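PDB 4DNG: uncharacterized aldehyde dehydrogenase AldY from Bacillus subtilis, which probably oxidises aldehydes to carboxylates with NAD+ as the electron acceptor, and may help protect the cell against stress from ethanol and related compounds. Local coordinates for residues A[219-233]-A[242-255]. Sequence-based numbering, arbitrary orientation. Where two conformers were deposited one is given.
Sequences LTNPIPRLISFTGST and IAGRAFKRMALELG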
# COMPACT_ATOMS: atom_id res chain seq x y z
N LEU A 219 1.21 -15.88 4.78
CA LEU A 219 1.22 -15.01 3.64
C LEU A 219 0.07 -15.31 2.70
O LEU A 219 -0.56 -14.39 2.15
CB LEU A 219 2.54 -15.16 2.88
CG LEU A 219 3.90 -14.99 3.60
CD1 LEU A 219 5.05 -14.92 2.59
CD2 LEU A 219 3.93 -13.78 4.51
N THR A 220 -0.21 -16.60 2.53
CA THR A 220 -1.11 -17.12 1.49
C THR A 220 -2.57 -17.22 1.92
O THR A 220 -3.49 -17.28 1.10
CB THR A 220 -0.67 -18.54 1.10
OG1 THR A 220 0.65 -18.50 0.54
CG2 THR A 220 -1.61 -19.10 0.06
N ASN A 221 -2.78 -17.30 3.23
CA ASN A 221 -4.11 -17.50 3.72
C ASN A 221 -4.93 -16.32 3.20
O ASN A 221 -4.50 -15.16 3.32
CB ASN A 221 -4.12 -17.58 5.25
CG ASN A 221 -5.45 -18.06 5.79
OD1 ASN A 221 -6.48 -17.44 5.54
ND2 ASN A 221 -5.44 -19.16 6.52
N PRO A 222 -6.08 -16.62 2.56
CA PRO A 222 -6.89 -15.52 2.03
C PRO A 222 -7.41 -14.59 3.12
O PRO A 222 -7.62 -13.41 2.83
CB PRO A 222 -8.07 -16.21 1.30
CG PRO A 222 -7.86 -17.68 1.43
CD PRO A 222 -6.50 -17.94 2.03
N ILE A 223 -7.57 -15.08 4.36
CA ILE A 223 -8.11 -14.26 5.46
C ILE A 223 -7.46 -12.87 5.73
O ILE A 223 -8.11 -11.84 5.54
CB ILE A 223 -8.19 -15.00 6.81
CG1 ILE A 223 -8.94 -16.35 6.70
CG2 ILE A 223 -8.83 -14.08 7.86
CD1 ILE A 223 -10.33 -16.31 6.12
N PRO A 224 -6.20 -12.84 6.19
CA PRO A 224 -5.72 -11.57 6.76
C PRO A 224 -5.66 -10.48 5.73
O PRO A 224 -5.30 -10.75 4.58
CB PRO A 224 -4.28 -11.90 7.21
CG PRO A 224 -3.86 -13.05 6.37
CD PRO A 224 -5.12 -13.85 6.13
N ARG A 225 -5.95 -9.24 6.14
CA ARG A 225 -5.97 -8.11 5.20
C ARG A 225 -4.73 -7.21 5.24
O ARG A 225 -4.55 -6.35 4.38
CB ARG A 225 -7.26 -7.32 5.32
CG ARG A 225 -8.34 -7.87 4.42
CD ARG A 225 -9.72 -7.35 4.79
NE ARG A 225 -10.73 -8.37 4.50
CZ ARG A 225 -11.81 -8.18 3.75
NH1 ARG A 225 -12.07 -7.00 3.21
NH2 ARG A 225 -12.66 -9.19 3.56
N LEU A 226 -3.86 -7.45 6.23
CA LEU A 226 -2.54 -6.81 6.28
C LEU A 226 -1.49 -7.80 6.75
O LEU A 226 -1.73 -8.57 7.69
CB LEU A 226 -2.57 -5.62 7.22
CG LEU A 226 -1.26 -4.94 7.60
CD1 LEU A 226 -0.87 -3.88 6.60
CD2 LEU A 226 -1.44 -4.28 8.94
N ILE A 227 -0.36 -7.81 6.05
CA ILE A 227 0.85 -8.50 6.48
C ILE A 227 1.77 -7.44 7.03
O ILE A 227 2.13 -6.49 6.34
CB ILE A 227 1.65 -9.17 5.35
CG1 ILE A 227 0.76 -9.91 4.34
CG2 ILE A 227 2.69 -10.12 5.94
CD1 ILE A 227 -0.02 -11.03 4.96
N SER A 228 2.18 -7.65 8.28
CA SER A 228 3.15 -6.82 8.96
C SER A 228 4.42 -7.68 9.11
O SER A 228 4.36 -8.77 9.65
CB SER A 228 2.57 -6.43 10.32
OG SER A 228 3.49 -5.68 11.07
N PHE A 229 5.56 -7.19 8.61
CA PHE A 229 6.82 -7.95 8.59
C PHE A 229 8.04 -7.05 8.83
O PHE A 229 8.11 -5.94 8.31
CB PHE A 229 6.98 -8.69 7.25
CG PHE A 229 8.30 -9.42 7.07
CD1 PHE A 229 8.54 -10.64 7.68
CD2 PHE A 229 9.30 -8.89 6.25
CE1 PHE A 229 9.75 -11.31 7.52
CE2 PHE A 229 10.51 -9.56 6.07
CZ PHE A 229 10.74 -10.77 6.72
N THR A 230 8.98 -7.55 9.63
CA THR A 230 10.32 -6.98 9.78
C THR A 230 11.36 -8.09 9.60
O THR A 230 11.26 -9.13 10.25
CB THR A 230 10.50 -6.28 11.15
OG1 THR A 230 9.71 -5.09 11.19
CG2 THR A 230 11.94 -5.88 11.35
N GLY A 231 12.36 -7.87 8.73
CA GLY A 231 13.30 -8.91 8.28
C GLY A 231 14.08 -8.56 7.02
O GLY A 231 14.26 -7.38 6.67
N SER A 232 14.61 -9.57 6.32
CA SER A 232 15.49 -9.30 5.16
C SER A 232 14.72 -8.83 3.94
O SER A 232 13.56 -9.14 3.78
CB SER A 232 16.34 -10.53 4.78
OG SER A 232 15.51 -11.61 4.36
N THR A 233 15.40 -8.12 3.05
CA THR A 233 14.82 -7.69 1.78
C THR A 233 14.27 -8.83 0.89
O THR A 233 13.20 -8.69 0.29
CB THR A 233 15.85 -6.84 1.05
OG1 THR A 233 16.22 -5.78 1.92
CG2 THR A 233 15.32 -6.26 -0.27
N ILE A 242 3.47 -11.94 -3.08
CA ILE A 242 2.30 -12.72 -2.67
C ILE A 242 1.18 -11.80 -2.24
O ILE A 242 0.04 -11.99 -2.62
CB ILE A 242 2.62 -13.72 -1.53
CG1 ILE A 242 3.39 -14.90 -2.08
CG2 ILE A 242 1.33 -14.19 -0.84
CD1 ILE A 242 4.35 -15.52 -1.08
N ALA A 243 1.52 -10.79 -1.44
CA ALA A 243 0.53 -9.86 -0.92
C ALA A 243 0.05 -8.91 -2.02
O ALA A 243 -1.13 -8.57 -2.09
CB ALA A 243 1.09 -9.10 0.27
N GLY A 244 0.97 -8.52 -2.90
CA GLY A 244 0.61 -7.70 -4.06
C GLY A 244 -0.41 -8.38 -4.95
O GLY A 244 -1.38 -7.76 -5.36
N ARG A 245 -0.16 -9.66 -5.27
CA ARG A 245 -1.06 -10.49 -6.08
C ARG A 245 -2.45 -10.60 -5.46
O ARG A 245 -3.46 -10.62 -6.16
CB ARG A 245 -0.46 -11.89 -6.24
CG ARG A 245 -1.07 -12.73 -7.36
CD ARG A 245 -0.54 -14.15 -7.35
NE ARG A 245 0.92 -14.21 -7.34
CZ ARG A 245 1.64 -14.85 -6.42
NH1 ARG A 245 1.04 -15.51 -5.43
NH2 ARG A 245 2.97 -14.84 -6.51
N ALA A 246 -2.48 -10.67 -4.13
CA ALA A 246 -3.74 -10.86 -3.39
C ALA A 246 -4.33 -9.54 -2.89
O ALA A 246 -5.37 -9.54 -2.25
CB ALA A 246 -3.55 -11.86 -2.25
N PHE A 247 -3.66 -8.43 -3.19
CA PHE A 247 -4.12 -7.09 -2.79
C PHE A 247 -4.30 -6.96 -1.28
O PHE A 247 -5.25 -6.33 -0.82
CB PHE A 247 -5.44 -6.70 -3.49
CG PHE A 247 -5.49 -7.01 -4.95
CD1 PHE A 247 -4.64 -6.35 -5.85
CD2 PHE A 247 -6.41 -7.94 -5.44
CE1 PHE A 247 -4.70 -6.64 -7.22
CE2 PHE A 247 -6.46 -8.24 -6.80
CZ PHE A 247 -5.61 -7.58 -7.69
N LYS A 248 -3.42 -7.56 -0.50
CA LYS A 248 -3.40 -7.30 0.93
C LYS A 248 -2.51 -6.07 1.19
O LYS A 248 -1.57 -5.81 0.45
CB LYS A 248 -2.81 -8.49 1.68
CG LYS A 248 -3.37 -9.88 1.36
CD LYS A 248 -2.59 -10.92 2.20
CE LYS A 248 -3.08 -12.36 2.03
NZ LYS A 248 -4.57 -12.62 2.08
N ARG A 249 -2.79 -5.31 2.24
CA ARG A 249 -1.90 -4.22 2.64
C ARG A 249 -0.61 -4.81 3.23
O ARG A 249 -0.58 -5.96 3.61
CB ARG A 249 -2.59 -3.27 3.62
CG ARG A 249 -3.92 -2.71 3.13
CD ARG A 249 -4.04 -1.22 3.40
NE ARG A 249 -4.41 -0.92 4.78
CZ ARG A 249 -5.61 -0.48 5.17
NH1 ARG A 249 -5.83 -0.24 6.45
NH2 ARG A 249 -6.58 -0.26 4.29
N MET A 250 0.46 -4.03 3.29
CA MET A 250 1.70 -4.56 3.78
C MET A 250 2.58 -3.51 4.47
O MET A 250 2.93 -2.50 3.89
CB MET A 250 2.41 -5.38 2.68
CG MET A 250 3.20 -4.64 1.63
SD MET A 250 3.57 -5.78 0.28
CE MET A 250 2.38 -5.28 -0.95
N ALA A 251 2.88 -3.76 5.73
CA ALA A 251 3.78 -2.90 6.50
C ALA A 251 5.09 -3.65 6.63
O ALA A 251 5.30 -4.43 7.55
CB ALA A 251 3.19 -2.59 7.88
N LEU A 252 5.96 -3.42 5.67
CA LEU A 252 7.23 -4.09 5.60
C LEU A 252 8.34 -3.20 6.16
O LEU A 252 8.39 -2.01 5.87
CB LEU A 252 7.52 -4.50 4.15
CG LEU A 252 6.50 -5.40 3.47
CD1 LEU A 252 7.03 -5.86 2.11
CD2 LEU A 252 6.12 -6.60 4.33
N GLU A 253 9.21 -3.77 6.98
CA GLU A 253 10.42 -3.07 7.42
C GLU A 253 11.64 -3.93 7.11
O GLU A 253 11.75 -5.08 7.57
CB GLU A 253 10.34 -2.75 8.91
CG GLU A 253 11.52 -1.97 9.44
CD GLU A 253 11.11 -0.99 10.52
OE1 GLU A 253 11.76 -0.98 11.59
OE2 GLU A 253 10.14 -0.23 10.29
N LEU A 254 12.55 -3.39 6.32
CA LEU A 254 13.58 -4.23 5.70
C LEU A 254 14.98 -3.67 5.90
O LEU A 254 15.19 -2.46 5.89
CB LEU A 254 13.26 -4.41 4.19
CG LEU A 254 11.83 -4.89 3.91
CD1 LEU A 254 11.47 -4.77 2.45
CD2 LEU A 254 11.60 -6.32 4.37
N GLY A 255 15.94 -4.56 6.07
CA GLY A 255 17.31 -4.13 6.31
C GLY A 255 17.79 -3.32 5.12
O GLY A 255 17.79 -3.83 4.01
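Strands 226-231 and 249-254 pair in parallel, Leu226 opposite Arg249 through Gly231 opposite Leu254, as the two strands of a beta-alpha-beta crossover whose connection is helix 233-246. Backbone bonds alternate along the pair: Ile227 N gives to Arg249 O at 3.1 Å, and Ile227 O takes Ala251 N at 2.9 Å. On the face turned to the connecting helix, Ile227 rests its CG1 on Ala243 CB (4.2 Å). Farther along, Leu254 CD2 meets the Phe229 ring at its edge, 3.8 Å from CE2, while Leu252 CD2 packs on Phe229 CB. On the other face, Thr230 and Glu253 lie side by side, Thr230 OG1 against Glu253 CB.

Past the helix, Lys248 reaches from just before the second strand into the loop before the first. Its chain is extended until a bend at chi4 (-46°) turns Lys248 NZ between two carbonyls, bonding Asn221 O at 2.8 Å and Pro224 O at 3.2 Å, the latter in the carbonyl plane. Lys248 CD meanwhile lies against Ile227 CD1 (3.8 Å). With an alanine in place of Lys248, the carbonyls of Asn221 and Pro224 would probably lose their shared donor, and the 221-224 loop would be less firmly tied to the second strand.

Gly231, Ser232 and Thr233, at the turn into the helix, belong to the probable NAD+ site, and Glu253 is a predicted active-site residue, an arrangement characteristic of the Rossmann-like cofactor domain of aldehyde dehydrogenases.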